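Local structure of HupZ (Streptococcus sp. 'group A', 5ESC) at residues 33-38 / 43-48. The protein transforms heme in vitro, probably by degrading it, and is a dimeric split-barrel protein of the pyridoxamine 5'-phosphate oxidase family. Sequence-based numbering, arbitrary orientation.
Sequences SMRLWD and IYNENT
Both terminal nitrogens of Arg35 close on a single oxygen: NH1 and NH2 each donate to Asn45 OD1 at 3.0 Å, the oxygen lying near the guanidinium plane although the amide is turned 47° from it. This clamp spans the beta hairpin of strands 35-38 and 41-46, the latter an inner strand of the antiparallel split-barrel sheet. Arg35 and Ile43 form a hydrogen-bonded antiparallel pair of it, with Arg35 N to Ile43 O and Ile43 N to Arg35 O both 2.9 Å. Arginine suits the place because its long chain reaches past Ile43 and still has a proton for its own segment: NH2 also donates to Ser33 O at 2.8 Å, and these bonds together fix the group's rotation. Asparagine serves both ways, its OD1 accepting from Arg35 while ND2 donates to Ala93 O of helix 88-97. Ile43 brings CD1 over one guanidinium face, 3.5 Å from Arg35 NH1, and also against Trp37 CE3 at 3.7 Å, so one aliphatic side chain packs between a cation and an indole. Between Ser33 and Arg35, Met34, its chain bent at chi2 and chi3, lays CE beside Tyr44 CD1. On the N-terminal side of Arg35 a serine hydroxyl takes the place of a backbone acceptor: with OG between the backbone N and the carbonyl carbon (chi1 56°), Ser33 OG accepts Asn45 N at 2.8 Å, the N-H...O angle 157°.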
ATOM      1  N   SER A  33     -13.419  -4.085  -1.047  1.00 13.28           N
ATOM      2  CA  SER A  33     -14.202  -5.328  -1.219  1.00 13.14           C
ATOM      3  C   SER A  33     -13.263  -6.557  -1.197  1.00 13.94           C
ATOM      4  O   SER A  33     -13.703  -7.663  -1.451  1.00 12.55           O
ATOM      5  CB  SER A  33     -14.859  -5.383  -2.564  1.00 12.75           C
ATOM      6  OG  SER A  33     -13.964  -5.242  -3.669  1.00 11.45           O
ATOM      7  N   MET A  34     -11.969  -6.348  -0.942  1.00 14.20           N
ATOM      8  CA  MET A  34     -11.018  -7.478  -0.968  1.00 14.66           C
ATOM      9  C   MET A  34     -11.446  -8.504   0.109  1.00 14.24           C
ATOM     10  O   MET A  34     -11.663  -8.111   1.274  1.00 14.89           O
ATOM     11  CB  MET A  34      -9.643  -7.017  -0.712  1.00 15.14           C
ATOM     12  CG  MET A  34      -8.550  -8.156  -0.884  1.00 16.65           C
ATOM     13  SD  MET A  34      -8.183  -8.604  -2.589  1.00 17.67           S
ATOM     14  CE  MET A  34      -7.361  -7.168  -3.270  1.00 20.02           C
ATOM     15  N   ARG A  35     -11.579  -9.777  -0.221  1.00 13.96           N
ATOM     16  CA  ARG A  35     -12.031 -10.783   0.741  1.00 12.08           C
ATOM     17  C   ARG A  35     -11.563 -12.165   0.377  1.00 12.70           C
ATOM     18  O   ARG A  35     -11.282 -12.415  -0.779  1.00 10.61           O
ATOM     19  CB  ARG A  35     -13.540 -10.792   0.738  1.00 12.73           C
ATOM     20  CG  ARG A  35     -14.229 -10.997  -0.600  1.00 12.42           C
ATOM     21  CD  ARG A  35     -15.661 -10.406  -0.569  1.00 13.85           C
ATOM     22  NE  ARG A  35     -16.429 -10.692  -1.771  1.00 15.19           N
ATOM     23  CZ  ARG A  35     -16.432 -10.000  -2.894  1.00 12.89           C
ATOM     24  NH1 ARG A  35     -17.150 -10.406  -3.912  1.00  9.63           N
ATOM     25  NH2 ARG A  35     -15.730  -8.880  -3.023  1.00 14.05           N
ATOM     26  N   LEU A  36     -11.596 -13.091   1.289  1.00 12.35           N
ATOM     27  CA  LEU A  36     -11.092 -14.425   1.023  1.00 14.93           C
ATOM     28  C   LEU A  36     -12.130 -15.250   0.298  1.00 14.75           C
ATOM     29  O   LEU A  36     -13.317 -15.230   0.631  1.00 15.27           O
ATOM     30  CB  LEU A  36     -10.696 -15.145   2.336  1.00 15.74           C
ATOM     31  CG  LEU A  36      -9.407 -14.846   3.020  1.00 17.34           C
ATOM     32  CD1 LEU A  36      -9.342 -15.445   4.448  1.00 19.56           C
ATOM     33  CD2 LEU A  36      -8.112 -15.134   2.248  1.00 19.30           C
ATOM     34  N   TRP A  37     -11.661 -16.008  -0.703  1.00 12.54           N
ATOM     35  CA  TRP A  37     -12.419 -17.001  -1.416  1.00 12.87           C
ATOM     36  C   TRP A  37     -12.146 -18.371  -0.800  1.00 14.34           C
ATOM     37  O   TRP A  37     -13.052 -19.215  -0.715  1.00 13.69           O
ATOM     38  CB  TRP A  37     -11.959 -17.049  -2.881  1.00 11.72           C
ATOM     39  CG  TRP A  37     -12.747 -18.022  -3.685  1.00 12.72           C
ATOM     40  CD1 TRP A  37     -12.392 -19.325  -4.007  1.00 11.39           C
ATOM     41  CD2 TRP A  37     -14.064 -17.829  -4.253  1.00 12.61           C
ATOM     42  NE1 TRP A  37     -13.363 -19.894  -4.704  1.00 13.65           N
ATOM     43  CE2 TRP A  37     -14.410 -19.043  -4.890  1.00 12.27           C
ATOM     44  CE3 TRP A  37     -14.965 -16.775  -4.275  1.00 12.66           C
ATOM     45  CZ2 TRP A  37     -15.599 -19.226  -5.577  1.00 16.87           C
ATOM     46  CZ3 TRP A  37     -16.194 -16.955  -4.949  1.00 15.15           C
ATOM     47  CH2 TRP A  37     -16.482 -18.148  -5.601  1.00 15.21           C
ATOM     48  N   ASP A  38     -10.861 -18.660  -0.555  1.00 14.47           N
ATOM     49  CA  ASP A  38     -10.451 -19.911   0.087  1.00 14.75           C
ATOM     50  C   ASP A  38      -9.151 -19.610   0.844  1.00 17.36           C
ATOM     51  O   ASP A  38      -8.675 -18.461   0.829  1.00 16.34           O
ATOM     52  CB  ASP A  38     -10.379 -21.102  -0.866  1.00 16.59           C
ATOM     53  CG  ASP A  38      -9.342 -21.000  -1.966  1.00 17.40           C
ATOM     54  OD1 ASP A  38      -8.317 -20.324  -1.846  1.00 19.59           O
ATOM     55  OD2 ASP A  38      -9.542 -21.640  -2.992  1.00 19.54           O
ATOM     56  N   ILE A  43     -10.623 -12.456  -3.587  1.00  9.32           N
ATOM     57  CA  ILE A  43     -11.279 -11.874  -4.714  1.00  9.71           C
ATOM     58  C   ILE A  43     -11.581 -10.431  -4.333  1.00 10.79           C
ATOM     59  O   ILE A  43     -11.645 -10.129  -3.125  1.00  9.75           O
ATOM     60  CB  ILE A  43     -12.566 -12.621  -5.225  1.00  9.05           C
ATOM     61  CG1 ILE A  43     -13.672 -12.848  -4.139  1.00 10.62           C
ATOM     62  CG2 ILE A  43     -12.182 -13.970  -5.947  1.00  7.40           C
ATOM     63  CD1 ILE A  43     -15.018 -13.085  -4.703  1.00 12.58           C
ATOM     64  N   TYR A  44     -11.805  -9.572  -5.318  1.00 11.25           N
ATOM     65  CA  TYR A  44     -12.292  -8.220  -5.071  1.00 12.09           C
ATOM     66  C   TYR A  44     -13.212  -7.816  -6.215  1.00 12.53           C
ATOM     67  O   TYR A  44     -13.101  -8.362  -7.293  1.00 12.77           O
ATOM     68  CB  TYR A  44     -11.151  -7.180  -4.841  1.00 11.79           C
ATOM     69  CG  TYR A  44     -10.459  -6.633  -6.092  1.00 13.12           C
ATOM     70  CD1 TYR A  44      -9.362  -7.261  -6.626  1.00 14.10           C
ATOM     71  CD2 TYR A  44     -10.917  -5.481  -6.717  1.00 12.94           C
ATOM     72  CE1 TYR A  44      -8.708  -6.771  -7.774  1.00 15.12           C
ATOM     73  CE2 TYR A  44     -10.251  -4.970  -7.885  1.00 12.78           C
ATOM     74  CZ  TYR A  44      -9.153  -5.638  -8.386  1.00 16.23           C
ATOM     75  OH  TYR A  44      -8.445  -5.214  -9.481  1.00 16.48           O
ATOM     76  N   ASN A  45     -14.097  -6.872  -5.998  1.00 11.61           N
ATOM     77  CA  ASN A  45     -14.955  -6.366  -7.077  1.00 11.73           C
ATOM     78  C   ASN A  45     -14.259  -5.197  -7.823  1.00 12.31           C
ATOM     79  O   ASN A  45     -13.917  -4.214  -7.169  1.00 13.55           O
ATOM     80  CB  ASN A  45     -16.246  -5.872  -6.460  1.00 12.24           C
ATOM     81  CG  ASN A  45     -17.194  -6.949  -6.186  1.00 14.21           C
ATOM     82  OD1 ASN A  45     -16.820  -7.949  -5.619  1.00 13.67           O
ATOM     83  ND2 ASN A  45     -18.480  -6.765  -6.578  1.00 12.19           N
ATOM     84  N   GLU A  46     -14.035  -5.294  -9.128  1.00 12.05           N
ATOM     85  CA  GLU A  46     -13.315  -4.291  -9.876  1.00 14.73           C
ATOM     86  C   GLU A  46     -14.387  -3.451 -10.542  1.00 15.74           C
ATOM     87  O   GLU A  46     -15.069  -3.940 -11.417  1.00 15.18           O
ATOM     88  CB  GLU A  46     -12.474  -4.921 -10.979  1.00 15.38           C
ATOM     89  CG  GLU A  46     -11.755  -3.894 -11.825  1.00 20.14           C
ATOM     90  CD  GLU A  46     -11.021  -2.856 -10.995  1.00 21.36           C
ATOM     91  OE1 GLU A  46     -11.631  -1.803 -10.744  1.00 16.95           O
ATOM     92  OE2 GLU A  46      -9.853  -3.138 -10.531  1.00 20.49           O
ATOM     93  N   ASN A  47     -14.525  -2.211 -10.171  1.00 18.07           N
ATOM     94  CA  ASN A  47     -15.603  -1.372 -10.703  1.00 19.64           C
ATOM     95  C   ASN A  47     -15.037  -0.360 -11.685  1.00 21.87           C
ATOM     96  O   ASN A  47     -15.759   0.499 -12.174  1.00 22.10           O
ATOM     97  CB  ASN A  47     -16.292  -0.645  -9.554  1.00 20.54           C
ATOM     98  CG  ASN A  47     -17.006  -1.590  -8.589  1.00 22.05           C
ATOM     99  OD1 ASN A  47     -17.510  -2.630  -9.006  1.00 24.68           O
ATOM    100  ND2 ASN A  47     -16.968  -1.282  -7.289  1.00 23.80           N
ATOM    101  N   THR A  48     -13.742  -0.433 -11.964  1.00 20.81           N
ATOM    102  CA  THR A  48     -13.076   0.617 -12.715  1.00 21.96           C
ATOM    103  C   THR A  48     -12.239  -0.005 -13.865  1.00 22.58           C
ATOM    104  O   THR A  48     -12.129  -1.236 -14.005  1.00 18.06           O
ATOM    105  CB  THR A  48     -12.093   1.405 -11.762  1.00 24.62           C
ATOM    106  OG1 THR A  48     -10.912   0.600 -11.510  1.00 25.87           O
ATOM    107  CG2 THR A  48     -12.737   1.753 -10.415  1.00 23.96           C
TER